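Local coordinates for glycoside transferase (PDB 6R2M), which is a glycoside hydrolase that probably acts on exopolysaccharide outside the cell, with a transferase activity also possible, at residues Glu51-Tyr56 against Phe104-Ala109; Thr97-Asp102 against Leu160-Ile165. All blocks are in the same frame, centred on the assembly; numbering follows the deposited sequence.

Overall arrangement
Both contacts use helix 100-116: interaction 2 takes its N-terminal turn and the loop before it, interaction 1 the turn that follows. Along the chain the segments alternate, 51-56 and 104-109 of interaction 1 interleaving with 97-102 and 160-165 of interaction 2. The centres lie about 11 Å apart, each about 8 Å from the centre of the chain. E51 CB meets D102 OD1 at 3.3 Å, and the F104 ring touches Y162 and N164. Helix 50-62, helix 100-116 and the loop leading to helix 165-170 are thus joined side by side, consistent with an alpha/alpha barrel like that of related glycoside hydrolases.

Interaction 1 (Glu51-Tyr56 against Phe104-Ala109); sequences ESIGLY and FRITEA
R105 lies across the turn E51-L55, and its aliphatic stem meets backbone before its charged end is reached: CD sits 3.5 Å from L55 N and 3.6 Å from G54 C. The L55 side chain crosses the stem at a slant, bringing CD2 to 3.6 Å from R105 NE, while CD1 lies over one face of the guanidinium. R105 NH1 comes within 3.6 Å of E51 CA. I106, the next residue, places CG1 3.7 Å from G54 CA. G54, without a side chain, is where the two backbones come closest, G54 CA lying 4.8 Å from I106 CA, with the helix axes 8.6 Å apart and running nearly parallel at 25°. Two neighbouring helices in the same sense are what an alpha/alpha barrel has in its inner ring, and the pair is consistent with that fold. R105 holds CG anti to its backbone nitrogen (chi1 -176°) and bends at chi3, which turns the guanidinium along helix 50-62. The E51 carboxylate lies well off the guanidinium plane, the two planes 76° apart, and is not directly hydrogen-bonded to it; a water bridges instead, accepting from R105 NH2 at 3.0 Å in the guanidinium plane and donating to E51 OE2. The direct salt bridge of R105 is made by NH1 to D102, one turn earlier on its own helix. F302 of helix 301-312 touches both E51 and L55.

Interaction 2 (Thr97-Asp102 against Leu160-Ile165); sequences TNAIVD and LSYLNI
The Y162 ring receives V101 CG1 on one face, almost over its centre: the methyl lies 3.5 Å from the centroid and 10° off the ring normal, a CH-pi contact. I100 and A99 approach the same ring obliquely, I100 CG1 at 3.9 Å from Y162 CD2 and A99 CB at 4.1 Å from Y162 CE2. The contact sets the start of helix 100-116, with A99 at the N-cap position, against the 3-10 turn 160-162 that follows strand 158-159 and leads to helix 165-170, within what is probably an alpha/alpha barrel. V101 has CG1 between its backbone N and carbonyl carbon (chi1 60°), the torsion that aims this methyl at the ring; the two side chains cross at about a right angle. Behind the methyl, V101 CB packs against the Y162 backbone, 3.6 Å from Y162 O. N164 stands at the N-cap of helix 165-170, and its OD1 accepts from the backbone N of A167. The other end of that amide faces helix 100-116 through a water, which accepts from N164 ND2 at 2.8 Å and donates to V101 O at 2.9 Å.

Interaction 1 (Glu51-Tyr56 against Phe104-Ala109)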
# COMPACT_ATOMS: atom_id res chain seq x y z
N GLU A 51 -2.48 -3.14 -7.40
CA GLU A 51 -2.37 -2.12 -6.38
C GLU A 51 -3.60 -1.23 -6.35
O GLU A 51 -4.18 -0.96 -5.29
CB GLU A 51 -1.11 -1.30 -6.65
CG GLU A 51 -0.91 -0.11 -5.76
CD GLU A 51 0.33 0.64 -6.17
OE1 GLU A 51 0.26 1.43 -7.13
OE2 GLU A 51 1.38 0.41 -5.54
N SER A 52 -4.04 -0.78 -7.53
CA SER A 52 -5.17 0.14 -7.61
C SER A 52 -6.47 -0.53 -7.18
O SER A 52 -7.22 0.04 -6.37
CB SER A 52 -5.31 0.70 -9.01
OG SER A 52 -4.12 1.34 -9.42
N ILE A 53 -6.77 -1.73 -7.70
CA ILE A 53 -8.02 -2.38 -7.31
C ILE A 53 -8.00 -2.72 -5.82
O ILE A 53 -9.02 -2.57 -5.14
CB ILE A 53 -8.32 -3.61 -8.20
CG1 ILE A 53 -9.74 -4.14 -7.95
CG2 ILE A 53 -7.30 -4.74 -7.99
CD1 ILE A 53 -10.19 -5.21 -8.95
N GLY A 54 -6.84 -3.11 -5.28
CA GLY A 54 -6.77 -3.40 -3.86
C GLY A 54 -7.00 -2.16 -3.00
O GLY A 54 -7.65 -2.22 -1.95
N LEU A 55 -6.45 -1.02 -3.42
CA LEU A 55 -6.67 0.22 -2.68
C LEU A 55 -8.14 0.65 -2.76
O LEU A 55 -8.71 1.11 -1.77
CB LEU A 55 -5.76 1.33 -3.21
CG LEU A 55 -4.31 1.23 -2.76
CD1 LEU A 55 -3.45 2.04 -3.71
CD2 LEU A 55 -4.16 1.72 -1.32
N TYR A 56 -8.75 0.48 -3.92
CA TYR A 56 -10.16 0.79 -4.05
C TYR A 56 -10.99 -0.13 -3.17
O TYR A 56 -11.92 0.33 -2.48
CB TYR A 56 -10.57 0.69 -5.51
CG TYR A 56 -11.91 1.30 -5.85
CD1 TYR A 56 -12.41 2.42 -5.18
CD2 TYR A 56 -12.67 0.75 -6.86
CE1 TYR A 56 -13.64 2.96 -5.52
CE2 TYR A 56 -13.91 1.28 -7.20
CZ TYR A 56 -14.38 2.38 -6.54
OH TYR A 56 -15.61 2.89 -6.90
N PHE A 104 -1.02 -8.82 -0.14
CA PHE A 104 -1.27 -8.47 1.26
C PHE A 104 -2.42 -7.48 1.37
O PHE A 104 -3.30 -7.61 2.22
CB PHE A 104 -0.01 -7.87 1.89
CG PHE A 104 1.12 -8.84 2.12
CD1 PHE A 104 0.89 -10.21 2.27
CD2 PHE A 104 2.42 -8.36 2.17
CE1 PHE A 104 1.95 -11.08 2.49
CE2 PHE A 104 3.48 -9.21 2.38
CZ PHE A 104 3.24 -10.58 2.55
N ARG A 105 -2.40 -6.45 0.53
CA ARG A 105 -3.44 -5.43 0.59
C ARG A 105 -4.81 -6.01 0.25
O ARG A 105 -5.79 -5.74 0.94
CB ARG A 105 -3.11 -4.28 -0.37
CG ARG A 105 -4.11 -3.15 -0.25
CD ARG A 105 -3.83 -2.06 -1.27
NE ARG A 105 -2.50 -1.48 -1.09
CZ ARG A 105 -1.46 -1.73 -1.87
NH1 ARG A 105 -1.55 -2.58 -2.89
NH2 ARG A 105 -0.30 -1.14 -1.62
N ILE A 106 -4.88 -6.84 -0.79
CA ILE A 106 -6.16 -7.38 -1.23
C ILE A 106 -6.71 -8.35 -0.18
O ILE A 106 -7.90 -8.31 0.15
CB ILE A 106 -6.00 -8.05 -2.61
CG1 ILE A 106 -5.92 -6.95 -3.68
CG2 ILE A 106 -7.17 -8.99 -2.92
CD1 ILE A 106 -5.35 -7.40 -5.03
N THR A 107 -5.86 -9.24 0.33
CA THR A 107 -6.35 -10.21 1.31
C THR A 107 -6.75 -9.52 2.60
O THR A 107 -7.76 -9.88 3.20
CB THR A 107 -5.31 -11.30 1.59
OG1 THR A 107 -4.08 -10.72 2.04
CG2 THR A 107 -5.08 -12.11 0.33
N GLU A 108 -6.01 -8.47 3.01
CA GLU A 108 -6.43 -7.70 4.17
C GLU A 108 -7.80 -7.08 3.95
O GLU A 108 -8.65 -7.12 4.84
CB GLU A 108 -5.40 -6.61 4.49
CG GLU A 108 -4.25 -7.12 5.33
CD GLU A 108 -4.72 -7.58 6.70
OE1 GLU A 108 -5.18 -6.74 7.49
OE2 GLU A 108 -4.64 -8.79 6.98
N ALA A 109 -8.04 -6.54 2.76
CA ALA A 109 -9.33 -5.93 2.47
C ALA A 109 -10.44 -6.98 2.52
O ALA A 109 -11.52 -6.72 3.05
CB ALA A 109 -9.27 -5.24 1.12
O HOH W 1 1.73 -1.35 -3.83

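Interaction 2 (Thr97-Asp102 against Leu160-Ile165)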
# COMPACT_ATOMS: atom_id res chain seq x y z
N THR A 97 3.80 -12.60 -12.98
CA THR A 97 4.21 -12.48 -11.59
C THR A 97 3.13 -11.78 -10.78
O THR A 97 2.30 -11.03 -11.31
CB THR A 97 5.53 -11.68 -11.45
OG1 THR A 97 5.41 -10.45 -12.16
CG2 THR A 97 6.69 -12.44 -12.04
N ASN A 98 3.16 -12.03 -9.47
CA ASN A 98 2.42 -11.25 -8.49
C ASN A 98 3.32 -10.13 -7.96
O ASN A 98 4.42 -9.90 -8.45
CB ASN A 98 1.94 -12.17 -7.35
CG ASN A 98 3.10 -12.68 -6.51
OD1 ASN A 98 4.19 -12.90 -7.04
ND2 ASN A 98 2.89 -12.83 -5.21
N ALA A 99 2.85 -9.43 -6.92
CA ALA A 99 3.69 -8.59 -6.07
C ALA A 99 3.15 -8.75 -4.67
O ALA A 99 1.96 -8.51 -4.45
CB ALA A 99 3.65 -7.11 -6.51
N ILE A 100 3.99 -9.20 -3.72
CA ILE A 100 3.41 -9.60 -2.43
C ILE A 100 2.69 -8.45 -1.76
O ILE A 100 1.68 -8.66 -1.08
CB ILE A 100 4.45 -10.23 -1.49
CG1 ILE A 100 5.56 -9.25 -1.09
CG2 ILE A 100 4.96 -11.55 -2.05
CD1 ILE A 100 6.59 -9.85 -0.10
N VAL A 101 3.17 -7.21 -1.94
CA VAL A 101 2.54 -6.07 -1.29
C VAL A 101 1.09 -5.94 -1.73
O VAL A 101 0.21 -5.59 -0.93
CB VAL A 101 3.36 -4.78 -1.55
CG1 VAL A 101 3.47 -4.45 -3.07
CG2 VAL A 101 2.83 -3.60 -0.73
N ASP A 102 0.81 -6.25 -3.00
CA ASP A 102 -0.55 -6.16 -3.53
C ASP A 102 -1.41 -7.33 -3.08
O ASP A 102 -2.62 -7.15 -2.85
CB ASP A 102 -0.51 -6.05 -5.06
CG ASP A 102 0.24 -4.80 -5.53
OD1 ASP A 102 0.19 -3.77 -4.81
OD2 ASP A 102 0.89 -4.84 -6.59
N LEU A 160 11.78 -4.01 1.31
CA LEU A 160 11.12 -3.91 2.60
C LEU A 160 9.83 -3.11 2.52
O LEU A 160 8.94 -3.27 3.38
CB LEU A 160 12.06 -3.29 3.62
CG LEU A 160 13.30 -4.14 3.89
CD1 LEU A 160 14.23 -3.44 4.86
CD2 LEU A 160 12.88 -5.50 4.44
N SER A 161 9.70 -2.24 1.52
CA SER A 161 8.46 -1.49 1.34
C SER A 161 7.29 -2.36 0.93
O SER A 161 6.15 -1.88 0.91
CB SER A 161 8.67 -0.38 0.31
OG SER A 161 8.86 -0.92 -0.99
N TYR A 162 7.53 -3.63 0.60
CA TYR A 162 6.47 -4.56 0.27
C TYR A 162 5.91 -5.26 1.51
O TYR A 162 4.94 -6.02 1.39
CB TYR A 162 7.00 -5.61 -0.71
CG TYR A 162 6.99 -5.23 -2.18
CD1 TYR A 162 6.98 -3.89 -2.58
CD2 TYR A 162 6.96 -6.22 -3.15
CE1 TYR A 162 6.97 -3.56 -3.94
CE2 TYR A 162 6.96 -5.90 -4.50
CZ TYR A 162 6.94 -4.57 -4.89
OH TYR A 162 6.93 -4.27 -6.23
N LEU A 163 6.48 -5.03 2.70
CA LEU A 163 6.05 -5.78 3.87
C LEU A 163 4.77 -5.18 4.43
O LEU A 163 4.63 -3.95 4.55
CB LEU A 163 7.13 -5.79 4.95
CG LEU A 163 8.44 -6.50 4.59
CD1 LEU A 163 9.48 -6.24 5.67
CD2 LEU A 163 8.26 -7.99 4.41
N ASN A 164 3.83 -6.05 4.78
CA ASN A 164 2.59 -5.67 5.42
C ASN A 164 2.53 -6.54 6.67
O ASN A 164 2.21 -7.73 6.58
CB ASN A 164 1.40 -5.89 4.48
CG ASN A 164 0.08 -5.43 5.07
OD1 ASN A 164 -0.20 -5.62 6.25
ND2 ASN A 164 -0.75 -4.86 4.21
N ILE A 165 2.92 -5.98 7.82
CA ILE A 165 3.09 -6.80 9.02
C ILE A 165 1.76 -7.40 9.44
O ILE A 165 1.69 -8.57 9.82
CB ILE A 165 3.72 -5.97 10.15
CG1 ILE A 165 5.11 -5.47 9.73
CG2 ILE A 165 3.78 -6.79 11.46
CD1 ILE A 165 6.05 -6.56 9.20
O HOH W 2 -0.01 -4.19 1.57